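Local coordinates for protein Peptide:N-glycosidase F (PDB 3PMS) that catalyses the release of N-linked glycans from glycoproteins and glycopeptides by hydrolysing the amide bond between asparagine and the innermost N-acetylglucosamine, at residues Y79-R83 with I101-F106; D105-L109 with Y145-V149; V148-Y154 with A297-I303. All blocks are in the same frame, centred on the assembly; numbering follows the deposited sequence. Where two conformers were deposited one is given.

Followed from the N terminus, the three contacts come one after another, each starting about where the last ends, with no nesting or crossing. Contact 1 closes a short loop by laying strand 78-85 against the end of strand 99-102 and the turn after it, which joins the two sheets of the N-terminal jelly roll. That turn, sharing D105 and F106, continues into contact 2, where it meets the start of strand 145-163 across the boundary between the two jelly rolls. Contact 3 takes over at V148 and V149 and pairs this strand with strand 295-306, closing the longest loop. E80 of contact 1 also reaches Q153 and S299 of contact 3.

Contact 1 (Y79-R83 with I101-F106); sequences YEIGR and IDVTDF
I81 sits on the F106 ring, and this is the tight part of the contact. Its CG2 methyl lies almost over the ring centre as a CH-pi contact, 3.6 Å from CG2 to the centroid of the F106 ring and 13° off the normal. With CG1 between the backbone N and the carbonyl carbon (chi1 72°), CG2 is the branch delivered to the ring, while CG1 goes to V103, 4.0 Å from CG1 of that valine. The ring extends along the strand as far as the backbone, with F106 CZ 3.6 Å from E80 O. Toward Y79 the fit slackens: CB of Y79 is 4.2 Å from F106 CE1. At the other end CD1 of I101 lies 3.8 Å from CA of G82, where the chain has no side chain of its own. No hydrogen bond spans the two segments directly, yet R188 donates from NH2 to both I81 O and D102 O. The more exposed side belongs to D102, which points away from the strand, and T104, which makes no contact with it. There D102 OD1 accepts from T104 N, an Asx turn, and from T104 OG1 at 2.6 Å, both on one face of the carboxylate. E80 and R83 also point away from I101-F106, paired side-on through NE and NH2, with E80 OE1 bonded in addition to S299. Strand 78-85, bulged where I81 and G82 both face V68 of strand 65-71, thus packs across the jelly-roll sandwich on strand 99-102, whose neighbour is strand 43-52.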
loop_
_atom_site.group_PDB
_atom_site.type_symbol
_atom_site.label_atom_id
_atom_site.label_comp_id
_atom_site.label_asym_id
_atom_site.label_seq_id
_atom_site.Cartn_x
_atom_site.Cartn_y
_atom_site.Cartn_z
ATOM N N TYR A 79 -8.801 -4.491 3.090
ATOM C CA TYR A 79 -8.178 -3.813 1.937
ATOM C C TYR A 79 -7.022 -2.966 2.417
ATOM O O TYR A 79 -7.199 -2.046 3.235
ATOM C CB TYR A 79 -9.166 -2.901 1.254
ATOM C CG TYR A 79 -10.377 -3.519 0.561
ATOM C CD1 TYR A 79 -11.257 -2.658 0.002
ATOM C CD2 TYR A 79 -10.697 -4.867 0.596
ATOM C CE1 TYR A 79 -12.417 -3.117 -0.680
ATOM C CE2 TYR A 79 -11.858 -5.314 -0.048
ATOM C CZ TYR A 79 -12.720 -4.406 -0.617
ATOM O OH TYR A 79 -13.854 -4.936 -1.284
ATOM N N GLU A 80 -5.876 -3.171 1.792
ATOM C CA GLU A 80 -4.686 -2.371 2.166
ATOM C C GLU A 80 -4.821 -0.964 1.625
ATOM O O GLU A 80 -4.868 -0.778 0.399
ATOM C CB GLU A 80 -3.413 -3.037 1.618
ATOM C CG GLU A 80 -2.113 -2.238 1.879
ATOM C CD GLU A 80 -0.906 -2.836 1.220
ATOM O OE1 GLU A 80 -0.975 -3.282 0.050
ATOM O OE2 GLU A 80 0.108 -2.918 1.924
ATOM N N ILE A 81 -4.875 0.028 2.500
ATOM C CA ILE A 81 -5.029 1.408 2.078
ATOM C C ILE A 81 -3.703 2.187 2.033
ATOM O O ILE A 81 -3.603 3.254 1.412
ATOM C CB ILE A 81 -6.108 2.183 2.896
ATOM C CG1 ILE A 81 -5.662 2.475 4.289
ATOM C CG2 ILE A 81 -7.433 1.362 2.852
ATOM C CD1 ILE A 81 -6.706 3.205 5.180
ATOM N N GLY A 82 -2.692 1.700 2.739
ATOM C CA GLY A 82 -1.381 2.351 2.789
ATOM C C GLY A 82 -0.296 1.388 3.318
ATOM O O GLY A 82 -0.628 0.474 4.110
ATOM N N ARG A 83 0.923 1.588 2.831
ATOM C CA ARG A 83 2.047 0.769 3.225
ATOM C C ARG A 83 3.223 1.687 3.503
ATOM O O ARG A 83 3.437 2.636 2.762
ATOM C CB ARG A 83 2.378 -0.268 2.159
ATOM C CG ARG A 83 3.428 -1.317 2.543
ATOM C CD ARG A 83 3.837 -2.153 1.322
ATOM N NE ARG A 83 2.688 -2.776 0.695
ATOM C CZ ARG A 83 2.682 -3.278 -0.527
ATOM N NH1 ARG A 83 3.808 -3.252 -1.237
ATOM N NH2 ARG A 83 1.580 -3.816 -1.060
ATOM N N ILE A 101 -0.229 9.497 3.661
ATOM C CA ILE A 101 -0.679 8.644 2.517
ATOM C C ILE A 101 -2.122 9.107 2.145
ATOM O O ILE A 101 -3.027 9.083 2.980
ATOM C CB ILE A 101 -0.639 7.123 2.809
ATOM C CG1 ILE A 101 0.781 6.705 3.299
ATOM C CG2 ILE A 101 -1.137 6.289 1.590
ATOM C CD1 ILE A 101 0.906 5.299 3.679
ATOM N N ASP A 102 -2.337 9.394 0.878
ATOM C CA ASP A 102 -3.650 9.764 0.407
ATOM C C ASP A 102 -4.479 8.465 0.283
ATOM O O ASP A 102 -4.047 7.505 -0.400
ATOM C CB ASP A 102 -3.519 10.512 -0.909
ATOM C CG ASP A 102 -4.814 11.114 -1.386
ATOM O OD1 ASP A 102 -5.842 10.386 -1.567
ATOM O OD2 ASP A 102 -4.841 12.393 -1.546
ATOM N N VAL A 103 -5.619 8.442 0.940
ATOM C CA VAL A 103 -6.535 7.290 0.931
ATOM C C VAL A 103 -7.957 7.660 0.414
ATOM O O VAL A 103 -8.929 6.911 0.646
ATOM C CB VAL A 103 -6.626 6.650 2.304
ATOM C CG1 VAL A 103 -5.209 6.161 2.716
ATOM C CG2 VAL A 103 -7.179 7.613 3.367
ATOM N N THR A 104 -8.010 8.744 -0.358
ATOM C CA THR A 104 -9.276 9.230 -0.960
ATOM C C THR A 104 -9.951 8.108 -1.740
ATOM O O THR A 104 -11.181 7.961 -1.732
ATOM C CB THR A 104 -9.086 10.435 -1.839
ATOM O OG1 THR A 104 -8.203 11.376 -1.250
ATOM C CG2 THR A 104 -10.423 11.098 -2.213
ATOM N N ASP A 105 -9.169 7.287 -2.430
ATOM C CA ASP A 105 -9.742 6.167 -3.165
ATOM C C ASP A 105 -10.641 5.266 -2.383
ATOM O O ASP A 105 -11.486 4.558 -2.959
ATOM C CB ASP A 105 -8.648 5.326 -3.794
ATOM C CG ASP A 105 -7.872 6.071 -4.932
ATOM O OD1 ASP A 105 -8.323 7.119 -5.494
ATOM O OD2 ASP A 105 -6.739 5.630 -5.218
ATOM N N PHE A 106 -10.427 5.198 -1.045
ATOM C CA PHE A 106 -11.257 4.397 -0.183
ATOM C C PHE A 106 -12.355 5.137 0.562
ATOM O O PHE A 106 -12.919 4.598 1.518
ATOM C CB PHE A 106 -10.318 3.685 0.809
ATOM C CG PHE A 106 -9.331 2.751 0.136
ATOM C CD1 PHE A 106 -9.728 1.479 -0.218
ATOM C CD2 PHE A 106 -8.060 3.127 -0.143
ATOM C CE1 PHE A 106 -8.836 0.655 -0.901
ATOM C CE2 PHE A 106 -7.157 2.268 -0.837
ATOM C CZ PHE A 106 -7.548 1.048 -1.162
#

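Contact 2 (D105-L109 with Y145-V149); sequences DFKSL and YSAVV
V148 meets F106 at ring atoms CD1 and CE1, the two side chains crossing at about a right angle, with CD1 of F106 3.8 Å from CG1 of V148; the same ring makes an edge-to-face pair with F301. The other flat group, the D105 carboxylate, is held beyond the contact by Y186 through OD1 and R188 through OD2. V148 is the apolar centre. A chi1 of 59° swings its CG1 toward the loop, where it is pressed to 3.3 Å from L109 CD1, closer than usual for two methyls, and lies 3.5 Å from D105 O. Farther along, the extended K107 chain runs past the S146 hydroxyl, CE 3.6 Å from S146 OG, on its way to carry NZ to V43 O. Water supplies the polar links that the two segments do not make directly. One molecule donates to D105 O at 2.7 Å, accepts from S108 N and is hydrogen-bonded to S146 OG. A second joins S108 OG to V148 N, accepting from that N at 3.0 Å, which satisfies an amide on the edge of the sheet. The loop between strands 99-102 and 114-120 therefore lies over the S146/V148 face of strand 145-163, an outermost strand of its sheet, which pairs along its other edge with strand 295-306, while Y79 of strand 78-85 packs on L109 and V149.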
loop_
_atom_site.group_PDB
_atom_site.type_symbol
_atom_site.label_atom_id
_atom_site.label_comp_id
_atom_site.label_asym_id
_atom_site.label_seq_id
_atom_site.Cartn_x
_atom_site.Cartn_y
_atom_site.Cartn_z
ATOM N N ASP A 105 -9.169 7.287 -2.430
ATOM C CA ASP A 105 -9.742 6.167 -3.165
ATOM C C ASP A 105 -10.641 5.266 -2.383
ATOM O O ASP A 105 -11.486 4.558 -2.959
ATOM C CB ASP A 105 -8.648 5.326 -3.794
ATOM C CG ASP A 105 -7.872 6.071 -4.932
ATOM O OD1 ASP A 105 -8.323 7.119 -5.494
ATOM O OD2 ASP A 105 -6.739 5.630 -5.218
ATOM N N PHE A 106 -10.427 5.198 -1.045
ATOM C CA PHE A 106 -11.257 4.397 -0.183
ATOM C C PHE A 106 -12.355 5.137 0.562
ATOM O O PHE A 106 -12.919 4.598 1.518
ATOM C CB PHE A 106 -10.318 3.685 0.809
ATOM C CG PHE A 106 -9.331 2.751 0.136
ATOM C CD1 PHE A 106 -9.728 1.479 -0.218
ATOM C CD2 PHE A 106 -8.060 3.127 -0.143
ATOM C CE1 PHE A 106 -8.836 0.655 -0.901
ATOM C CE2 PHE A 106 -7.157 2.268 -0.837
ATOM C CZ PHE A 106 -7.548 1.048 -1.162
ATOM N N LYS A 107 -12.684 6.339 0.116
ATOM C CA LYS A 107 -13.666 7.169 0.849
ATOM C C LYS A 107 -14.976 6.380 0.977
ATOM O O LYS A 107 -15.712 6.575 1.960
ATOM C CB LYS A 107 -13.830 8.543 0.203
ATOM C CG LYS A 107 -14.304 8.554 -1.246
ATOM C CD LYS A 107 -14.468 9.956 -1.778
ATOM C CE LYS A 107 -14.559 10.010 -3.282
ATOM N NZ LYS A 107 -14.889 11.434 -3.805
ATOM N N SER A 108 -15.363 5.563 -0.004
ATOM C CA SER A 108 -16.599 4.793 0.156
ATOM C C SER A 108 -16.653 3.803 1.298
ATOM O O SER A 108 -17.734 3.446 1.821
ATOM C CB SER A 108 -16.920 4.070 -1.147
ATOM O OG SER A 108 -15.996 3.042 -1.492
ATOM N N LEU A 109 -15.479 3.431 1.775
ATOM C CA LEU A 109 -15.330 2.513 2.888
ATOM C C LEU A 109 -15.042 3.271 4.183
ATOM O O LEU A 109 -15.074 2.645 5.253
ATOM C CB LEU A 109 -14.233 1.497 2.606
ATOM C CG LEU A 109 -14.509 0.424 1.569
ATOM C CD1 LEU A 109 -14.152 0.839 0.188
ATOM C CD2 LEU A 109 -13.845 -0.897 1.931
ATOM N N TYR A 145 -19.802 9.914 -6.624
ATOM C CA TYR A 145 -19.843 8.529 -6.192
ATOM C C TYR A 145 -18.594 7.780 -6.628
ATOM O O TYR A 145 -18.106 7.922 -7.751
ATOM C CB TYR A 145 -21.112 7.788 -6.697
ATOM C CG TYR A 145 -22.392 8.494 -6.310
ATOM C CD1 TYR A 145 -22.870 8.380 -5.030
ATOM C CD2 TYR A 145 -23.058 9.285 -7.202
ATOM C CE1 TYR A 145 -23.978 9.065 -4.622
ATOM C CE2 TYR A 145 -24.203 10.003 -6.811
ATOM C CZ TYR A 145 -24.646 9.858 -5.520
ATOM O OH TYR A 145 -25.805 10.553 -5.187
ATOM N N SER A 146 -18.119 6.901 -5.742
ATOM C CA SER A 146 -16.970 6.071 -6.042
ATOM C C SER A 146 -17.151 4.685 -5.452
ATOM O O SER A 146 -17.905 4.483 -4.480
ATOM C CB SER A 146 -15.675 6.685 -5.551
ATOM O OG SER A 146 -15.582 6.668 -4.138
ATOM N N ALA A 147 -16.447 3.706 -6.006
ATOM C CA ALA A 147 -16.422 2.345 -5.470
ATOM C C ALA A 147 -15.102 1.729 -5.807
ATOM O O ALA A 147 -14.465 2.121 -6.773
ATOM C CB ALA A 147 -17.529 1.452 -6.072
ATOM N N VAL A 148 -14.616 0.916 -4.890
ATOM C CA VAL A 148 -13.272 0.338 -4.973
ATOM C C VAL A 148 -13.269 -1.111 -4.551
ATOM O O VAL A 148 -13.930 -1.477 -3.578
ATOM C CB VAL A 148 -12.254 1.169 -4.176
ATOM C CG1 VAL A 148 -12.646 1.262 -2.704
ATOM C CG2 VAL A 148 -10.785 0.650 -4.363
ATOM N N VAL A 149 -12.550 -1.953 -5.256
ATOM C CA VAL A 149 -12.371 -3.363 -4.911
ATOM C C VAL A 149 -10.936 -3.800 -5.249
ATOM O O VAL A 149 -10.333 -3.291 -6.178
ATOM C CB VAL A 149 -13.387 -4.289 -5.607
ATOM C CG1 VAL A 149 -14.802 -4.127 -4.976
ATOM C CG2 VAL A 149 -13.308 -4.201 -7.087
HETATM O O HOH W 1 -14.211 4.725 -2.653
HETATM O O HOH W 2 -16.621 0.614 -2.677
#

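Contact 3 (V148-Y154 with A297-I303); sequences VVPVVQY and AISSFVI
V148-Y154 runs antiparallel to A297-I303 in two pieces, at 149° before the corner at V151 and 161° after it, and the register slips by one at a classic beta bulge. There S300 O accepts two amides, from V151 N at 2.7 Å and V152 N at 3.2 Å; regular pairs follow on both sides, V149 with V302 and Y154 with I298 each bonded both ways. The side chains divide between two faces. On one, CG2 of V148 fits between F301 and I303, 3.8 Å from F301 CB and equally close to I303 CG1. The F301 ring, with CG anti to its carbonyl carbon (chi1 -61°), leans back over the partner strand, so that CE2 comes 3.7 Å from P150 CB, and its CZ nears the Q153 amide. That amide is held from strand 78-85: NE2 donates to W78 O and OE1 accepts from E80 N. S299, beside Q153, bonds through OG to E80 OE1. On the opposite face V149 and V302 lie side by side, CG2 of V149 3.6 Å from V302 CG1, and I298 CG2 touches the edge of the Y154 ring, 4.1 Å from CD2. V152 and I298 there pack on Y278 and Y280 of strand 275-281, in the other sheet of the C-terminal jelly roll. The V149/V302 face is therefore mostly apolar, though S300 OG bonds there to T189, and belongs to the core of that sandwich; on the other, V148, F301 and I303 pack beside polar Q153 and S299, whose bonds to the N-terminal jelly roll tie the two halves together.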
loop_
_atom_site.group_PDB
_atom_site.type_symbol
_atom_site.label_atom_id
_atom_site.label_comp_id
_atom_site.label_asym_id
_atom_site.label_seq_id
_atom_site.Cartn_x
_atom_site.Cartn_y
_atom_site.Cartn_z
ATOM N N VAL A 148 -14.616 0.916 -4.890
ATOM C CA VAL A 148 -13.272 0.338 -4.973
ATOM C C VAL A 148 -13.269 -1.111 -4.551
ATOM O O VAL A 148 -13.930 -1.477 -3.578
ATOM C CB VAL A 148 -12.254 1.169 -4.176
ATOM C CG1 VAL A 148 -12.646 1.262 -2.704
ATOM C CG2 VAL A 148 -10.785 0.650 -4.363
ATOM N N VAL A 149 -12.550 -1.953 -5.256
ATOM C CA VAL A 149 -12.371 -3.363 -4.911
ATOM C C VAL A 149 -10.936 -3.800 -5.249
ATOM O O VAL A 149 -10.333 -3.291 -6.178
ATOM C CB VAL A 149 -13.387 -4.289 -5.607
ATOM C CG1 VAL A 149 -14.802 -4.127 -4.976
ATOM C CG2 VAL A 149 -13.308 -4.201 -7.087
ATOM N N PRO A 150 -10.399 -4.766 -4.514
ATOM C CA PRO A 150 -9.101 -5.304 -4.849
ATOM C C PRO A 150 -9.127 -6.191 -6.084
ATOM O O PRO A 150 -10.042 -7.019 -6.282
ATOM C CB PRO A 150 -8.721 -6.149 -3.623
ATOM C CG PRO A 150 -10.006 -6.514 -2.996
ATOM C CD PRO A 150 -10.838 -5.249 -3.202
ATOM N N VAL A 151 -8.071 -6.053 -6.851
ATOM C CA VAL A 151 -7.774 -6.952 -7.954
ATOM C C VAL A 151 -6.828 -8.085 -7.504
ATOM O O VAL A 151 -7.135 -9.281 -7.630
ATOM C CB VAL A 151 -7.179 -6.204 -9.087
ATOM C CG1 VAL A 151 -6.889 -7.135 -10.275
ATOM C CG2 VAL A 151 -8.098 -5.036 -9.535
ATOM N N VAL A 152 -5.717 -7.707 -6.861
ATOM C CA VAL A 152 -4.838 -8.680 -6.188
ATOM C C VAL A 152 -4.365 -8.108 -4.869
ATOM O O VAL A 152 -4.119 -6.906 -4.762
ATOM C CB VAL A 152 -3.622 -9.137 -7.028
ATOM C CG1 VAL A 152 -4.059 -9.853 -8.354
ATOM C CG2 VAL A 152 -2.746 -7.966 -7.410
ATOM N N GLN A 153 -4.118 -8.953 -3.881
ATOM C CA GLN A 153 -3.433 -8.559 -2.656
ATOM C C GLN A 153 -2.555 -9.715 -2.181
ATOM O O GLN A 153 -3.081 -10.746 -1.694
ATOM C CB GLN A 153 -4.382 -8.226 -1.563
ATOM C CG GLN A 153 -5.202 -6.940 -1.784
ATOM C CD GLN A 153 -5.857 -6.501 -0.467
ATOM O OE1 GLN A 153 -5.317 -5.650 0.273
ATOM N NE2 GLN A 153 -7.071 -7.007 -0.205
ATOM N N TYR A 154 -1.267 -9.562 -2.403
ATOM C CA TYR A 154 -0.217 -10.430 -1.903
ATOM C C TYR A 154 0.680 -9.566 -1.025
ATOM O O TYR A 154 1.740 -9.092 -1.447
ATOM C CB TYR A 154 0.493 -11.134 -3.091
ATOM C CG TYR A 154 -0.425 -11.919 -3.983
ATOM C CD1 TYR A 154 -1.286 -12.894 -3.494
ATOM C CD2 TYR A 154 -0.657 -11.495 -5.223
ATOM C CE1 TYR A 154 -2.187 -13.582 -4.396
ATOM C CE2 TYR A 154 -1.432 -12.221 -6.132
ATOM C CZ TYR A 154 -2.255 -13.177 -5.712
ATOM O OH TYR A 154 -3.107 -13.726 -6.731
ATOM N N ALA A 297 5.748 -7.762 -2.581
ATOM C CA ALA A 297 4.457 -7.495 -1.997
ATOM C C ALA A 297 3.726 -6.500 -2.908
ATOM O O ALA A 297 4.255 -5.462 -3.278
ATOM C CB ALA A 297 4.650 -6.866 -0.580
ATOM N N ILE A 298 2.496 -6.828 -3.217
ATOM C CA ILE A 298 1.693 -6.049 -4.145
ATOM C C ILE A 298 0.264 -6.024 -3.762
ATOM O O ILE A 298 -0.324 -7.010 -3.367
ATOM C CB ILE A 298 1.843 -6.577 -5.585
ATOM C CG1 ILE A 298 1.005 -5.708 -6.523
ATOM C CG2 ILE A 298 1.504 -8.045 -5.727
ATOM C CD1 ILE A 298 1.279 -6.003 -8.035
ATOM N N SER A 299 -0.353 -4.851 -3.850
ATOM C CA SER A 299 -1.818 -4.755 -3.903
ATOM C C SER A 299 -2.160 -3.896 -5.108
ATOM O O SER A 299 -1.436 -2.939 -5.429
ATOM C CB SER A 299 -2.441 -4.138 -2.639
ATOM O OG SER A 299 -1.984 -2.830 -2.371
ATOM N N SER A 300 -3.242 -4.248 -5.805
ATOM C CA SER A 300 -3.743 -3.439 -6.825
ATOM C C SER A 300 -5.267 -3.440 -6.714
ATOM O O SER A 300 -5.850 -4.499 -6.514
ATOM C CB SER A 300 -3.215 -4.055 -8.114
ATOM O OG SER A 300 -3.435 -3.217 -9.178
ATOM N N PHE A 301 -5.839 -2.253 -6.855
ATOM C CA PHE A 301 -7.277 -1.982 -6.736
ATOM C C PHE A 301 -7.799 -1.354 -7.975
ATOM O O PHE A 301 -7.081 -0.631 -8.639
ATOM C CB PHE A 301 -7.625 -1.084 -5.514
ATOM C CG PHE A 301 -7.240 -1.704 -4.204
ATOM C CD1 PHE A 301 -5.933 -1.555 -3.742
ATOM C CD2 PHE A 301 -8.152 -2.283 -3.385
ATOM C CE1 PHE A 301 -5.576 -2.044 -2.508
ATOM C CE2 PHE A 301 -7.753 -2.846 -2.182
ATOM C CZ PHE A 301 -6.475 -2.740 -1.786
ATOM N N VAL A 302 -9.070 -1.552 -8.241
ATOM C CA VAL A 302 -9.772 -0.820 -9.295
ATOM C C VAL A 302 -10.852 0.056 -8.654
ATOM O O VAL A 302 -11.566 -0.395 -7.768
ATOM C CB VAL A 302 -10.349 -1.779 -10.356
ATOM C CG1 VAL A 302 -11.310 -2.752 -9.744
ATOM C CG2 VAL A 302 -10.984 -0.968 -11.527
ATOM N N ILE A 303 -10.807 1.316 -9.076
ATOM C CA ILE A 303 -11.722 2.383 -8.657
ATOM C C ILE A 303 -12.618 2.755 -9.834
ATOM O O ILE A 303 -12.131 2.978 -10.931
ATOM C CB ILE A 303 -10.996 3.640 -8.190
ATOM C CG1 ILE A 303 -10.174 3.428 -6.936
ATOM C CG2 ILE A 303 -12.067 4.743 -7.863
ATOM C CD1 ILE A 303 -8.897 2.593 -7.087
#